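Local coordinates for protein isochorismatase hydrolase (Alkaliphilus metalliredigens, PDB 3HB7) that is probably a hydrolase of the isochorismatase family, within the cysteine hydrolases, with a natural substrate that is not established, at residues H8-I13 with V124-W129; S104-T109 with A138-A143. One frame throughout, in Å; residues are numbered along the deposited sequence.

Interaction 1 of 2, residues H8-I13 with V124-W129; sequences HAILVI and VLTGVW
Ile10 with Val124, Leu11 with Leu125, Val12 with Thr126 and Ile13 with Gly127 form four successive parallel bridges; the axes of 8-13 and 124-126 come within 4.9 Å, their directions 20° apart. Ala9, Leu11 and Ile13 bond in turn to Val124, Thr126 and Val128: Val124 N donates to Ala9 O at 2.8 Å, Leu11 N to Val124 O, Thr126 N to Leu11 O and Ile13 N to Thr126 O. The ladder runs past the corner at Gly127 through a longer bond from Val128 N to Ile13 O, 3.2 Å. Gly127 has a positive phi and no CB, which lets its CA approach Ile13 O to 3.5 Å. The two strands occupy the middle of a six-stranded parallel Rossmann-like sheet ordered 3-2-1-4-5-6. Between 8-13 and 122-126 the direction of winding reverses, a place where alpha/beta proteins commonly carry a site at the C-terminal strand ends. Beyond Val128 comes a cis peptide to Trp129, a feature also met in related cysteine hydrolases. Thr126 adds a second grip on Leu11 O: with chi1 at 62°, its OG1 sits between the backbone N and the carbonyl carbon, and reaches Leu11 O at 2.8 Å from above the carbonyl plane, while Thr126 N lies nearly in line with the carbonyl, though its N-H is bent away (140°). On the same face Ile10 lays CG1 against Val124 CG2 at 3.6 Å; helix 35-47 covers this face, with Val45 on Ile10, Phe42 on Val12 and Leu38 on Thr126. On the other face, Leu125 CD1 packs against Ile13 CD1 at 3.7 Å and, less closely, Leu11 CD1. At the strand start, the His8 and Val124 side chains cross at about a right angle, with CG1 nearest ND1, which is hydrogen-bonded to Tyr182 OH.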
ATOM      1  N   HIS E   8     -20.326  32.353 -38.432  1.00 26.91           N
ATOM      2  CA  HIS E   8     -20.060  31.551 -37.271  1.00 26.24           C
ATOM      3  C   HIS E   8     -21.308  31.259 -36.490  1.00 26.31           C
ATOM      4  O   HIS E   8     -22.179  32.085 -36.373  1.00 25.71           O
ATOM      5  CB  HIS E   8     -19.152  32.293 -36.321  1.00 26.25           C
ATOM      6  CG  HIS E   8     -17.726  32.318 -36.734  1.00 25.66           C
ATOM      7  ND1 HIS E   8     -16.715  32.588 -35.852  1.00 24.73           N
ATOM      8  CD2 HIS E   8     -17.145  32.131 -37.934  1.00 26.00           C
ATOM      9  CE1 HIS E   8     -15.567  32.560 -36.490  1.00 25.35           C
ATOM     10  NE2 HIS E   8     -15.801  32.282 -37.754  1.00 25.73           N
ATOM     11  N   ALA E   9     -21.351  30.068 -35.919  1.00 25.91           N
ATOM     12  CA  ALA E   9     -22.361  29.709 -34.960  1.00 25.63           C
ATOM     13  C   ALA E   9     -21.704  29.384 -33.649  1.00 25.45           C
ATOM     14  O   ALA E   9     -20.729  28.679 -33.587  1.00 25.42           O
ATOM     15  CB  ALA E   9     -23.144  28.560 -35.437  1.00 25.33           C
ATOM     16  N   ILE E  10     -22.257  29.911 -32.590  1.00 25.27           N
ATOM     17  CA  ILE E  10     -21.726  29.665 -31.292  1.00 24.98           C
ATOM     18  C   ILE E  10     -22.704  28.798 -30.592  1.00 24.46           C
ATOM     19  O   ILE E  10     -23.829  29.166 -30.434  1.00 24.21           O
ATOM     20  CB  ILE E  10     -21.580  30.970 -30.541  1.00 25.39           C
ATOM     21  CG1 ILE E  10     -20.594  31.850 -31.278  1.00 26.18           C
ATOM     22  CG2 ILE E  10     -21.117  30.743 -29.134  1.00 25.26           C
ATOM     23  CD1 ILE E  10     -20.315  33.106 -30.609  1.00 27.82           C
ATOM     24  N   LEU E  11     -22.257  27.632 -30.169  1.00 23.62           N
ATOM     25  CA  LEU E  11     -23.139  26.675 -29.554  1.00 22.74           C
ATOM     26  C   LEU E  11     -23.017  26.742 -28.063  1.00 22.19           C
ATOM     27  O   LEU E  11     -21.974  26.585 -27.523  1.00 21.56           O
ATOM     28  CB  LEU E  11     -22.828  25.274 -30.049  1.00 22.41           C
ATOM     29  CG  LEU E  11     -22.684  25.200 -31.552  1.00 22.71           C
ATOM     30  CD1 LEU E  11     -22.265  23.856 -32.020  1.00 23.21           C
ATOM     31  CD2 LEU E  11     -23.931  25.584 -32.197  1.00 21.10           C
ATOM     32  N   VAL E  12     -24.116  26.984 -27.398  1.00 22.07           N
ATOM     33  CA  VAL E  12     -24.084  27.103 -25.985  1.00 22.38           C
ATOM     34  C   VAL E  12     -24.702  25.864 -25.436  1.00 22.88           C
ATOM     35  O   VAL E  12     -25.857  25.613 -25.620  1.00 22.77           O
ATOM     36  CB  VAL E  12     -24.845  28.335 -25.555  1.00 22.30           C
ATOM     37  CG1 VAL E  12     -24.746  28.529 -24.104  1.00 22.09           C
ATOM     38  CG2 VAL E  12     -24.313  29.505 -26.251  1.00 21.35           C
ATOM     39  N   ILE E  13     -23.884  25.077 -24.769  1.00 23.25           N
ATOM     40  CA  ILE E  13     -24.249  23.726 -24.465  1.00 23.20           C
ATOM     41  C   ILE E  13     -24.563  23.467 -23.032  1.00 23.26           C
ATOM     42  O   ILE E  13     -23.731  23.499 -22.189  1.00 23.46           O
ATOM     43  CB  ILE E  13     -23.150  22.771 -24.905  1.00 23.16           C
ATOM     44  CG1 ILE E  13     -23.058  22.741 -26.414  1.00 22.05           C
ATOM     45  CG2 ILE E  13     -23.425  21.422 -24.416  1.00 22.02           C
ATOM     46  CD1 ILE E  13     -21.725  22.503 -26.895  1.00 23.03           C
ATOM     47  N   VAL E 124     -18.310  27.435 -32.770  1.00 24.94           N
ATOM     48  CA  VAL E 124     -17.489  27.694 -31.618  1.00 25.20           C
ATOM     49  C   VAL E 124     -18.169  27.261 -30.339  1.00 25.43           C
ATOM     50  O   VAL E 124     -19.325  27.488 -30.151  1.00 25.31           O
ATOM     51  CB  VAL E 124     -16.984  29.166 -31.563  1.00 25.68           C
ATOM     52  CG1 VAL E 124     -17.088  29.842 -32.891  1.00 24.14           C
ATOM     53  CG2 VAL E 124     -17.656  29.934 -30.506  1.00 25.26           C
ATOM     54  N   LEU E 125     -17.425  26.628 -29.459  1.00 25.83           N
ATOM     55  CA  LEU E 125     -18.001  25.846 -28.387  1.00 26.33           C
ATOM     56  C   LEU E 125     -17.967  26.474 -27.032  1.00 26.25           C
ATOM     57  O   LEU E 125     -16.947  26.929 -26.594  1.00 26.36           O
ATOM     58  CB  LEU E 125     -17.302  24.502 -28.292  1.00 26.42           C
ATOM     59  CG  LEU E 125     -17.675  23.433 -29.283  1.00 27.65           C
ATOM     60  CD1 LEU E 125     -19.115  23.375 -29.341  1.00 28.49           C
ATOM     61  CD2 LEU E 125     -17.131  23.755 -30.605  1.00 29.74           C
ATOM     62  N   THR E 126     -19.102  26.455 -26.365  1.00 26.09           N
ATOM     63  CA  THR E 126     -19.228  27.009 -25.051  1.00 26.02           C
ATOM     64  C   THR E 126     -20.122  26.154 -24.219  1.00 26.00           C
ATOM     65  O   THR E 126     -20.963  25.485 -24.719  1.00 25.80           O
ATOM     66  CB  THR E 126     -19.788  28.433 -25.096  1.00 26.18           C
ATOM     67  OG1 THR E 126     -21.089  28.424 -25.650  1.00 25.58           O
ATOM     68  CG2 THR E 126     -18.920  29.304 -25.933  1.00 25.69           C
ATOM     69  N   GLY E 127     -19.969  26.212 -22.923  1.00 26.05           N
ATOM     70  CA  GLY E 127     -20.748  25.345 -22.099  1.00 26.23           C
ATOM     71  C   GLY E 127     -19.970  24.258 -21.432  1.00 26.41           C
ATOM     72  O   GLY E 127     -18.780  24.325 -21.269  1.00 26.31           O
ATOM     73  N   VAL E 128     -20.705  23.233 -21.083  1.00 26.77           N
ATOM     74  CA  VAL E 128     -20.333  22.252 -20.130  1.00 26.71           C
ATOM     75  C   VAL E 128     -20.839  20.868 -20.571  1.00 26.82           C
ATOM     76  O   VAL E 128     -21.868  20.792 -21.172  1.00 26.44           O
ATOM     77  CB  VAL E 128     -21.008  22.707 -18.855  1.00 26.95           C
ATOM     78  CG1 VAL E 128     -21.997  21.766 -18.368  1.00 27.64           C
ATOM     79  CG2 VAL E 128     -20.041  23.126 -17.851  1.00 26.34           C
ATOM     80  N   TRP E 129     -20.178  19.767 -20.234  1.00 26.59           N
ATOM     81  CA  TRP E 129     -18.838  19.689 -19.709  1.00 26.95           C
ATOM     82  C   TRP E 129     -17.864  19.650 -20.828  1.00 26.79           C
ATOM     83  O   TRP E 129     -18.130  19.098 -21.852  1.00 26.62           O
ATOM     84  CB  TRP E 129     -18.598  18.409 -18.937  1.00 27.12           C
ATOM     85  CG  TRP E 129     -19.517  18.061 -17.878  1.00 28.28           C
ATOM     86  CD1 TRP E 129     -20.671  18.649 -17.583  1.00 29.47           C
ATOM     87  CD2 TRP E 129     -19.354  17.006 -16.951  1.00 28.58           C
ATOM     88  NE1 TRP E 129     -21.251  18.041 -16.535  1.00 29.48           N
ATOM     89  CE2 TRP E 129     -20.453  17.018 -16.129  1.00 29.50           C
ATOM     90  CE3 TRP E 129     -18.380  16.040 -16.752  1.00 28.29           C
ATOM     91  CZ2 TRP E 129     -20.620  16.113 -15.129  1.00 30.07           C
ATOM     92  CZ3 TRP E 129     -18.548  15.155 -15.773  1.00 28.43           C
ATOM     93  CH2 TRP E 129     -19.650  15.191 -14.968  1.00 29.55           C
TER

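Interaction 2 of 2, residues S104-T109 with A138-A143; sequences SGFAHT and ATDALA
Ser104 and Phe106 meet Asp140 where a loop folded as an ST turn and then a type II beta turn (Phe106 to Thr109) presses on helix 133-143. The tight part is around the Asp140 side chain. Ser104 OG, anti to its own N (chi1 -167°), is directed at Asp140 OD2; the modelled separation of 2.4 Å is shorter than an ordinary hydrogen bond, and its exact value is doubtful. The same OG accepts a hydrogen bond from Phe106 N (3.2 Å), closing the ST turn, so the hydroxyl links loop backbone to helix carboxylate. Phe106 then runs past Asp140 in the opposite direction: ring atom CD2 touches Asp140 CB at 3.4 Å, the backbone carbon of Asp140 lies over one ring face toward its rim, and the ring stands 70° from the carboxylate plane. Farther along the ring, CE2 meets Ala141 CB at 3.9 Å, and Leu111 and Leu115 of helix 111-117 also touch the phenyl group. By contrast, the turn swings clear of the helix at the exposed His108, and past Ala141 the helix itself exposes Leu142 and Ala143. Beyond His108 the loop is held internally, Thr109 OG1 donating to a lone pair of Gly105 O at 2.8 Å.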
ATOM      1  N   SER E 104     -23.931  14.486 -28.025  1.00 19.38           N
ATOM      2  CA  SER E 104     -23.696  15.459 -29.050  1.00 18.97           C
ATOM      3  C   SER E 104     -24.882  16.344 -29.351  1.00 19.42           C
ATOM      4  O   SER E 104     -26.006  15.928 -29.367  1.00 19.60           O
ATOM      5  CB  SER E 104     -23.269  14.754 -30.310  1.00 19.15           C
ATOM      6  OG  SER E 104     -22.742  15.611 -31.248  1.00 19.05           O
ATOM      7  N   GLY E 105     -24.575  17.585 -29.625  1.00 19.32           N
ATOM      8  CA  GLY E 105     -25.514  18.532 -30.137  1.00 19.04           C
ATOM      9  C   GLY E 105     -26.044  18.101 -31.474  1.00 19.81           C
ATOM     10  O   GLY E 105     -27.118  18.413 -31.800  1.00 20.32           O
ATOM     11  N   PHE E 106     -25.259  17.393 -32.245  1.00 19.32           N
ATOM     12  CA  PHE E 106     -25.652  16.930 -33.545  1.00 20.01           C
ATOM     13  C   PHE E 106     -26.423  15.627 -33.574  1.00 19.68           C
ATOM     14  O   PHE E 106     -26.977  15.296 -34.562  1.00 20.32           O
ATOM     15  CB  PHE E 106     -24.422  16.751 -34.413  1.00 19.48           C
ATOM     16  CG  PHE E 106     -23.754  18.012 -34.808  1.00 20.73           C
ATOM     17  CD1 PHE E 106     -24.025  18.586 -36.005  1.00 19.77           C
ATOM     18  CD2 PHE E 106     -22.800  18.592 -34.011  1.00 21.64           C
ATOM     19  CE1 PHE E 106     -23.412  19.705 -36.376  1.00 21.05           C
ATOM     20  CE2 PHE E 106     -22.187  19.707 -34.387  1.00 20.66           C
ATOM     21  CZ  PHE E 106     -22.483  20.265 -35.570  1.00 21.97           C
ATOM     22  N   ALA E 107     -26.435  14.869 -32.505  1.00 19.64           N
ATOM     23  CA  ALA E 107     -26.894  13.513 -32.609  1.00 19.49           C
ATOM     24  C   ALA E 107     -28.408  13.454 -32.562  1.00 19.63           C
ATOM     25  O   ALA E 107     -29.007  13.798 -31.600  1.00 19.96           O
ATOM     26  CB  ALA E 107     -26.300  12.701 -31.530  1.00 19.43           C
ATOM     27  N   HIS E 108     -28.991  13.037 -33.668  1.00 19.59           N
ATOM     28  CA  HIS E 108     -30.424  12.942 -33.843  1.00 19.78           C
ATOM     29  C   HIS E 108     -31.131  14.263 -33.793  1.00 19.52           C
ATOM     30  O   HIS E 108     -32.265  14.322 -33.471  1.00 20.87           O
ATOM     31  CB  HIS E 108     -31.025  11.992 -32.826  1.00 19.86           C
ATOM     32  CG  HIS E 108     -30.307  10.689 -32.719  1.00 21.60           C
ATOM     33  ND1 HIS E 108     -29.765  10.234 -31.547  1.00 22.56           N
ATOM     34  CD2 HIS E 108     -30.030   9.755 -33.646  1.00 19.56           C
ATOM     35  CE1 HIS E 108     -29.201   9.068 -31.756  1.00 22.36           C
ATOM     36  NE2 HIS E 108     -29.356   8.755 -33.022  1.00 22.58           N
ATOM     37  N   THR E 109     -30.440  15.316 -34.139  1.00 19.15           N
ATOM     38  CA  THR E 109     -30.994  16.636 -34.144  1.00 18.92           C
ATOM     39  C   THR E 109     -30.886  17.247 -35.507  1.00 19.33           C
ATOM     40  O   THR E 109     -30.317  16.696 -36.399  1.00 18.64           O
ATOM     41  CB  THR E 109     -30.273  17.567 -33.227  1.00 19.31           C
ATOM     42  OG1 THR E 109     -28.994  17.843 -33.763  1.00 17.45           O
ATOM     43  CG2 THR E 109     -30.160  16.996 -31.858  1.00 18.71           C
ATOM     44  N   ALA E 138     -18.045  18.979 -30.601  1.00 22.85           N
ATOM     45  CA  ALA E 138     -16.884  19.319 -31.384  1.00 22.95           C
ATOM     46  C   ALA E 138     -16.464  18.246 -32.350  1.00 23.06           C
ATOM     47  O   ALA E 138     -16.109  18.541 -33.445  1.00 24.17           O
ATOM     48  CB  ALA E 138     -15.745  19.652 -30.499  1.00 22.28           C
ATOM     49  N   THR E 139     -16.480  17.002 -31.933  1.00 22.74           N
ATOM     50  CA  THR E 139     -16.148  15.915 -32.806  1.00 22.86           C
ATOM     51  C   THR E 139     -17.131  15.790 -33.946  1.00 23.02           C
ATOM     52  O   THR E 139     -16.767  15.516 -35.040  1.00 23.33           O
ATOM     53  CB  THR E 139     -16.131  14.609 -32.040  1.00 22.94           C
ATOM     54  OG1 THR E 139     -15.182  14.688 -30.999  1.00 23.88           O
ATOM     55  CG2 THR E 139     -15.774  13.481 -32.911  1.00 23.09           C
ATOM     56  N   ASP E 140     -18.395  15.955 -33.660  1.00 22.53           N
ATOM     57  CA  ASP E 140     -19.408  15.903 -34.676  1.00 22.95           C
ATOM     58  C   ASP E 140     -19.302  17.027 -35.693  1.00 22.45           C
ATOM     59  O   ASP E 140     -19.545  16.825 -36.825  1.00 22.05           O
ATOM     60  CB  ASP E 140     -20.793  15.814 -34.066  1.00 22.39           C
ATOM     61  CG  ASP E 140     -21.104  14.451 -33.555  1.00 24.81           C
ATOM     62  OD1 ASP E 140     -20.245  13.585 -33.579  1.00 26.68           O
ATOM     63  OD2 ASP E 140     -22.219  14.238 -33.122  1.00 28.10           O
ATOM     64  N   ALA E 141     -18.948  18.208 -35.248  1.00 22.86           N
ATOM     65  CA  ALA E 141     -18.745  19.333 -36.118  1.00 23.15           C
ATOM     66  C   ALA E 141     -17.602  19.085 -37.069  1.00 23.89           C
ATOM     67  O   ALA E 141     -17.727  19.291 -38.246  1.00 24.65           O
ATOM     68  CB  ALA E 141     -18.470  20.518 -35.310  1.00 23.29           C
ATOM     69  N   LEU E 142     -16.512  18.569 -36.551  1.00 23.85           N
ATOM     70  CA  LEU E 142     -15.385  18.188 -37.351  1.00 24.12           C
ATOM     71  C   LEU E 142     -15.800  17.122 -38.336  1.00 23.67           C
ATOM     72  O   LEU E 142     -15.386  17.132 -39.456  1.00 22.79           O
ATOM     73  CB  LEU E 142     -14.292  17.636 -36.458  1.00 24.27           C
ATOM     74  CG  LEU E 142     -12.821  17.604 -36.828  1.00 26.94           C
ATOM     75  CD1 LEU E 142     -12.299  16.237 -37.089  1.00 28.18           C
ATOM     76  CD2 LEU E 142     -12.422  18.536 -37.896  1.00 25.06           C
ATOM     77  N   ALA E 143     -16.634  16.205 -37.901  1.00 22.74           N
ATOM     78  CA  ALA E 143     -17.087  15.125 -38.745  1.00 22.96           C
ATOM     79  C   ALA E 143     -17.934  15.612 -39.916  1.00 23.16           C
ATOM     80  O   ALA E 143     -18.054  14.954 -40.907  1.00 22.51           O
ATOM     81  CB  ALA E 143     -17.797  14.100 -37.951  1.00 22.25           C
TER

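How the interactions relate
Along the chain the segments alternate: 8-13, 104-109, 124-129, 138-143. The two contacts therefore interlock in sequence, their centres about 12 Å apart and their nearest atoms about 4 Å, without touching. Interaction 1 lies at the centre of the chain, in the middle of the parallel sheet; interaction 2 lies farther out, where the loop after strand 96-100, outermost within the chain, meets helix 133-143. That helix is the next element after strand 122-126, following a short loop, and leads on to strand 147-151. Val148 of this strand touches both Leu125 of interaction 1 and Ala138 and Ala141 of the helix, connecting the sheet core to the outer layer of one isochorismatase-type domain.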